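Local coordinates for protein membrane-bound lytic murein transglycosylase (Agrobacterium tumefaciens, PDB 2PNW) that probably cleaves the glycan strands of peptidoglycan between N-acetylmuramic acid and N-acetylglucosamine, leaving 1,6-anhydromuramoyl ends, as MltA-type lytic transglycosylases do, at residues Gln77-Glu80 against Thr81-Pro85; Ala177-Lys180 against Val181-Phe184. One frame throughout, in Å; residues are numbered along the deposited sequence.

Interaction 1: Gln77-Glu80 against Thr81-Pro85; sequences QFFE and TNSVP
Gln77 and Thr81, one helical turn apart, are joined twice. The backbone bond from Thr81 N to Gln77 O, 3.0 Å, continues the i to i+4 pattern of the helix, and beside it Gln77 NE2 donates to Thr81 OG1 at 3.0 Å. This side-chain hydrogen bond is nearly straight (N-H...O 165°) and the hydroxyl oxygen lies close to the amide plane. The bend of the glutamine chain at chi2 (65°) turns its NE2 forward along the helix to meet the threonine.

The next carbonyls mark the C-terminal end of the helix. Phe78 O receives two weak bonds from Asn82, one from the backbone N and one from ND2, each 3.1 Å long. Phe79 O takes two shorter bonds: Ser83 N at 2.9 Å and Ser83 OG at 2.7 Å approach from opposite faces of the carbonyl plane. Ser83 is the first residue to leave helical phi/psi, and its hydroxyl and amide both bond to this carbonyl of the last turn as the chain straightens into a strand.

A further contact sets an amide against a ring. Asn82 ND2 stands 3.3 Å from Phe78 CD1, with the amide and ring planes 51° apart, and Asn82 CB lies over one ring face.

Around this turn, Phe78 packs edge-to-face with Phe29 and also touches Leu60 of helix 54-66, while Glu80 OE2 is hydrogen-bonded to Trp20 NE1. Phe79 and Ser83 lean on Leu361 of strand 353-363, with which strand 83-89 pairs antiparallel as helix 72-82 gives way to it.

Interaction 2: Ala177-Lys180 against Val181-Phe184; sequences ARSK and VDLF
A serine N-cap starts helix 180-189: Ser179 OG accepts from Asp182 N at 3.0 Å, with an N-H...O angle of 161°. The hydroxyl reaches this amide of the first turn because chi1 (169°) places OG anti to its own N and beside its carbonyl carbon. The Asp182 carboxylate lies alongside the cap, its CG 3.3 Å from Ser179 OG. OD1 of that carboxylate is turned to a salt bridge with Arg238, which ties the first turn to helix 234-243.

The helical backbone bonds begin at once behind the cap. Leu183 N donates to Ser179 O at 3.1 Å and Phe184 N to Lys180 O at 2.9 Å, both i to i+4. On the inner side the contact is apolar: Ala177 CB, at the end of strand 173-177, meets Leu183 CB at 4.4 Å, and Leu106 of strand 96-109 touches both residues. The extended Lys180 chain carries its NZ to a salt bridge with Asp249 OD1 of helix 248-252.

Strand, short loop and capped helix thus follow one another within the MltA-specific insert domain, and the side-chain oxygen bonded to the amide three residues on is the classic serine N-cap.

How the interactions relate
From the N terminus, the chain reaches interaction 1 first, where helix 72-82 ends and strand 83-89 begins; interaction 2 follows where strand 173-177 passes through a short loop into helix 180-189. One is thus a helix-to-strand junction, the other a strand-to-helix junction. Each spans a continuous run of residues and closes just a local turn, so the two stand in series, neither nesting nor crossing. The centres of interaction 1 and interaction 2 are about 44 Å apart, on opposite sides of the chain's centre. Residues 77-85 join the N-terminal helices to strand 353-363, whereas residues 177-184 connect strands and helices within the MltA-specific insert domain.

Interaction 1: Gln77-Glu80 against Thr81-Pro85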
loop_
_atom_site.group_PDB
_atom_site.type_symbol
_atom_site.label_atom_id
_atom_site.label_comp_id
_atom_site.label_asym_id
_atom_site.label_seq_id
_atom_site.Cartn_x
_atom_site.Cartn_y
_atom_site.Cartn_z
ATOM N N GLN A 77 12.651 -19.825 -14.511
ATOM C CA GLN A 77 13.145 -19.832 -15.891
ATOM C C GLN A 77 12.350 -18.884 -16.764
ATOM O O GLN A 77 12.905 -18.234 -17.650
ATOM C CB GLN A 77 13.120 -21.247 -16.500
ATOM C CG GLN A 77 13.719 -21.309 -17.922
ATOM C CD GLN A 77 15.211 -20.987 -17.948
ATOM O OE1 GLN A 77 16.009 -21.646 -17.286
ATOM N NE2 GLN A 77 15.591 -19.975 -18.722
ATOM N N PHE A 78 11.046 -18.802 -16.524
ATOM C CA PHE A 78 10.247 -17.822 -17.230
ATOM C C PHE A 78 10.877 -16.425 -17.155
ATOM O O PHE A 78 11.031 -15.738 -18.183
ATOM C CB PHE A 78 8.826 -17.748 -16.660
ATOM C CG PHE A 78 8.040 -16.597 -17.221
ATOM C CD1 PHE A 78 7.508 -16.677 -18.505
ATOM C CD2 PHE A 78 7.861 -15.417 -16.476
ATOM C CE1 PHE A 78 6.808 -15.583 -19.072
ATOM C CE2 PHE A 78 7.183 -14.332 -17.019
ATOM C CZ PHE A 78 6.646 -14.414 -18.325
ATOM N N PHE A 79 11.218 -15.996 -15.943
ATOM C CA PHE A 79 11.783 -14.651 -15.743
ATOM C C PHE A 79 13.177 -14.507 -16.344
ATOM O O PHE A 79 13.495 -13.468 -16.938
ATOM C CB PHE A 79 11.759 -14.243 -14.255
ATOM C CG PHE A 79 10.366 -14.029 -13.730
ATOM C CD1 PHE A 79 9.650 -12.869 -14.059
ATOM C CD2 PHE A 79 9.739 -15.010 -12.971
ATOM C CE1 PHE A 79 8.332 -12.680 -13.608
ATOM C CE2 PHE A 79 8.417 -14.831 -12.529
ATOM C CZ PHE A 79 7.720 -13.669 -12.855
ATOM N N GLU A 80 14.003 -15.538 -16.179
ATOM C CA GLU A 80 15.356 -15.554 -16.775
ATOM C C GLU A 80 15.348 -15.412 -18.283
ATOM O O GLU A 80 16.202 -14.736 -18.827
ATOM C CB GLU A 80 16.124 -16.816 -16.365
ATOM C CG GLU A 80 16.239 -16.944 -14.859
ATOM C CD GLU A 80 17.263 -17.962 -14.415
ATOM O OE1 GLU A 80 18.290 -18.114 -15.125
ATOM O OE2 GLU A 80 17.039 -18.592 -13.347
ATOM N N THR A 81 14.368 -16.020 -18.945
ATOM C CA THR A 81 14.214 -15.958 -20.391
ATOM C C THR A 81 13.645 -14.616 -20.867
ATOM O O THR A 81 14.069 -14.091 -21.905
ATOM C CB THR A 81 13.310 -17.119 -20.889
ATOM O OG1 THR A 81 13.941 -18.363 -20.608
ATOM C CG2 THR A 81 13.031 -17.040 -22.403
ATOM N N ASN A 82 12.713 -14.055 -20.096
ATOM C CA ASN A 82 11.843 -12.991 -20.597
ATOM C C ASN A 82 12.019 -11.619 -19.939
ATOM O O ASN A 82 11.351 -10.641 -20.314
ATOM C CB ASN A 82 10.386 -13.458 -20.519
ATOM C CG ASN A 82 10.106 -14.610 -21.449
ATOM O OD1 ASN A 82 10.337 -14.511 -22.662
ATOM N ND2 ASN A 82 9.628 -15.724 -20.893
ATOM N N SER A 83 12.938 -11.537 -18.981
ATOM C CA SER A 83 13.218 -10.265 -18.327
ATOM C C SER A 83 14.711 -10.097 -18.036
ATOM O O SER A 83 15.480 -11.073 -18.056
ATOM C CB SER A 83 12.397 -10.133 -17.045
ATOM O OG SER A 83 12.849 -11.041 -16.041
ATOM N N VAL A 84 15.111 -8.860 -17.763
ATOM C CA VAL A 84 16.501 -8.538 -17.435
ATOM C C VAL A 84 16.535 -7.785 -16.109
ATOM O O VAL A 84 15.843 -6.776 -15.973
ATOM C CB VAL A 84 17.127 -7.653 -18.525
ATOM C CG1 VAL A 84 18.586 -7.295 -18.163
ATOM C CG2 VAL A 84 17.044 -8.333 -19.892
ATOM N N PRO A 85 17.348 -8.258 -15.131
ATOM C CA PRO A 85 17.394 -7.641 -13.806
ATOM C C PRO A 85 18.383 -6.475 -13.715
ATOM O O PRO A 85 19.485 -6.517 -14.313
ATOM C CB PRO A 85 17.862 -8.784 -12.898
ATOM C CG PRO A 85 18.616 -9.739 -13.804
ATOM C CD PRO A 85 18.297 -9.388 -15.245
#

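Interaction 2: Ala177-Lys180 against Val181-Phe184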
loop_
_atom_site.group_PDB
_atom_site.type_symbol
_atom_site.label_atom_id
_atom_site.label_comp_id
_atom_site.label_asym_id
_atom_site.label_seq_id
_atom_site.Cartn_x
_atom_site.Cartn_y
_atom_site.Cartn_z
ATOM N N ALA A 177 -17.036 1.257 14.238
ATOM C CA ALA A 177 -16.003 0.527 14.985
ATOM C C ALA A 177 -16.104 0.899 16.477
ATOM O O ALA A 177 -16.765 1.873 16.836
ATOM C CB ALA A 177 -14.620 0.888 14.439
ATOM N N ARG A 178 -15.452 0.124 17.333
ATOM C CA ARG A 178 -15.442 0.412 18.780
ATOM C C ARG A 178 -14.082 0.870 19.259
ATOM O O ARG A 178 -13.950 1.263 20.428
ATOM C CB ARG A 178 -15.880 -0.817 19.605
ATOM C CG ARG A 178 -15.008 -2.040 19.413
ATOM C CD ARG A 178 -15.503 -3.229 20.281
ATOM N NE ARG A 178 -15.532 -2.836 21.686
ATOM C CZ ARG A 178 -16.250 -3.430 22.636
ATOM N NH1 ARG A 178 -17.021 -4.478 22.350
ATOM N NH2 ARG A 178 -16.192 -2.963 23.887
ATOM N N SER A 179 -13.069 0.796 18.391
ATOM C CA SER A 179 -11.717 1.279 18.726
ATOM C C SER A 179 -11.256 2.372 17.760
ATOM O O SER A 179 -11.086 2.108 16.563
ATOM C CB SER A 179 -10.722 0.130 18.721
ATOM O OG SER A 179 -9.378 0.607 18.784
ATOM N N LYS A 180 -11.019 3.584 18.263
ATOM C CA LYS A 180 -10.526 4.641 17.367
ATOM C C LYS A 180 -9.106 4.375 16.873
ATOM O O LYS A 180 -8.775 4.707 15.727
ATOM C CB LYS A 180 -10.731 6.072 17.933
ATOM C CG LYS A 180 -9.829 6.513 19.040
ATOM C CD LYS A 180 -10.322 7.868 19.576
ATOM C CE LYS A 180 -9.937 8.068 21.021
ATOM N NZ LYS A 180 -10.512 9.369 21.520
ATOM N N VAL A 181 -8.267 3.743 17.706
ATOM C CA VAL A 181 -6.912 3.454 17.283
ATOM C C VAL A 181 -6.881 2.349 16.220
ATOM O O VAL A 181 -6.127 2.433 15.243
ATOM C CB VAL A 181 -5.970 3.146 18.472
ATOM C CG1 VAL A 181 -4.610 2.686 17.945
ATOM C CG2 VAL A 181 -5.803 4.435 19.318
ATOM N N ASP A 182 -7.713 1.320 16.396
ATOM C CA ASP A 182 -7.730 0.232 15.430
ATOM C C ASP A 182 -8.210 0.797 14.089
ATOM O O ASP A 182 -7.652 0.451 13.033
ATOM C CB ASP A 182 -8.644 -0.912 15.888
ATOM C CG ASP A 182 -8.010 -1.794 16.995
ATOM O OD1 ASP A 182 -6.810 -1.657 17.258
ATOM O OD2 ASP A 182 -8.728 -2.622 17.593
ATOM N N LEU A 183 -9.233 1.653 14.126
ATOM C CA LEU A 183 -9.714 2.277 12.887
ATOM C C LEU A 183 -8.656 3.194 12.255
ATOM O O LEU A 183 -8.482 3.220 11.025
ATOM C CB LEU A 183 -11.013 3.034 13.142
ATOM C CG LEU A 183 -11.566 3.807 11.942
ATOM C CD1 LEU A 183 -11.813 2.886 10.726
ATOM C CD2 LEU A 183 -12.842 4.489 12.390
ATOM N N PHE A 184 -7.963 3.987 13.082
ATOM C CA PHE A 184 -6.832 4.774 12.570
ATOM C C PHE A 184 -5.832 3.930 11.793
ATOM O O PHE A 184 -5.412 4.296 10.674
ATOM C CB PHE A 184 -6.127 5.570 13.717
ATOM C CG PHE A 184 -5.061 6.527 13.214
ATOM C CD1 PHE A 184 -5.390 7.840 12.885
ATOM C CD2 PHE A 184 -3.749 6.098 13.036
ATOM C CE1 PHE A 184 -4.406 8.746 12.446
ATOM C CE2 PHE A 184 -2.752 6.994 12.575
ATOM C CZ PHE A 184 -3.105 8.325 12.269
#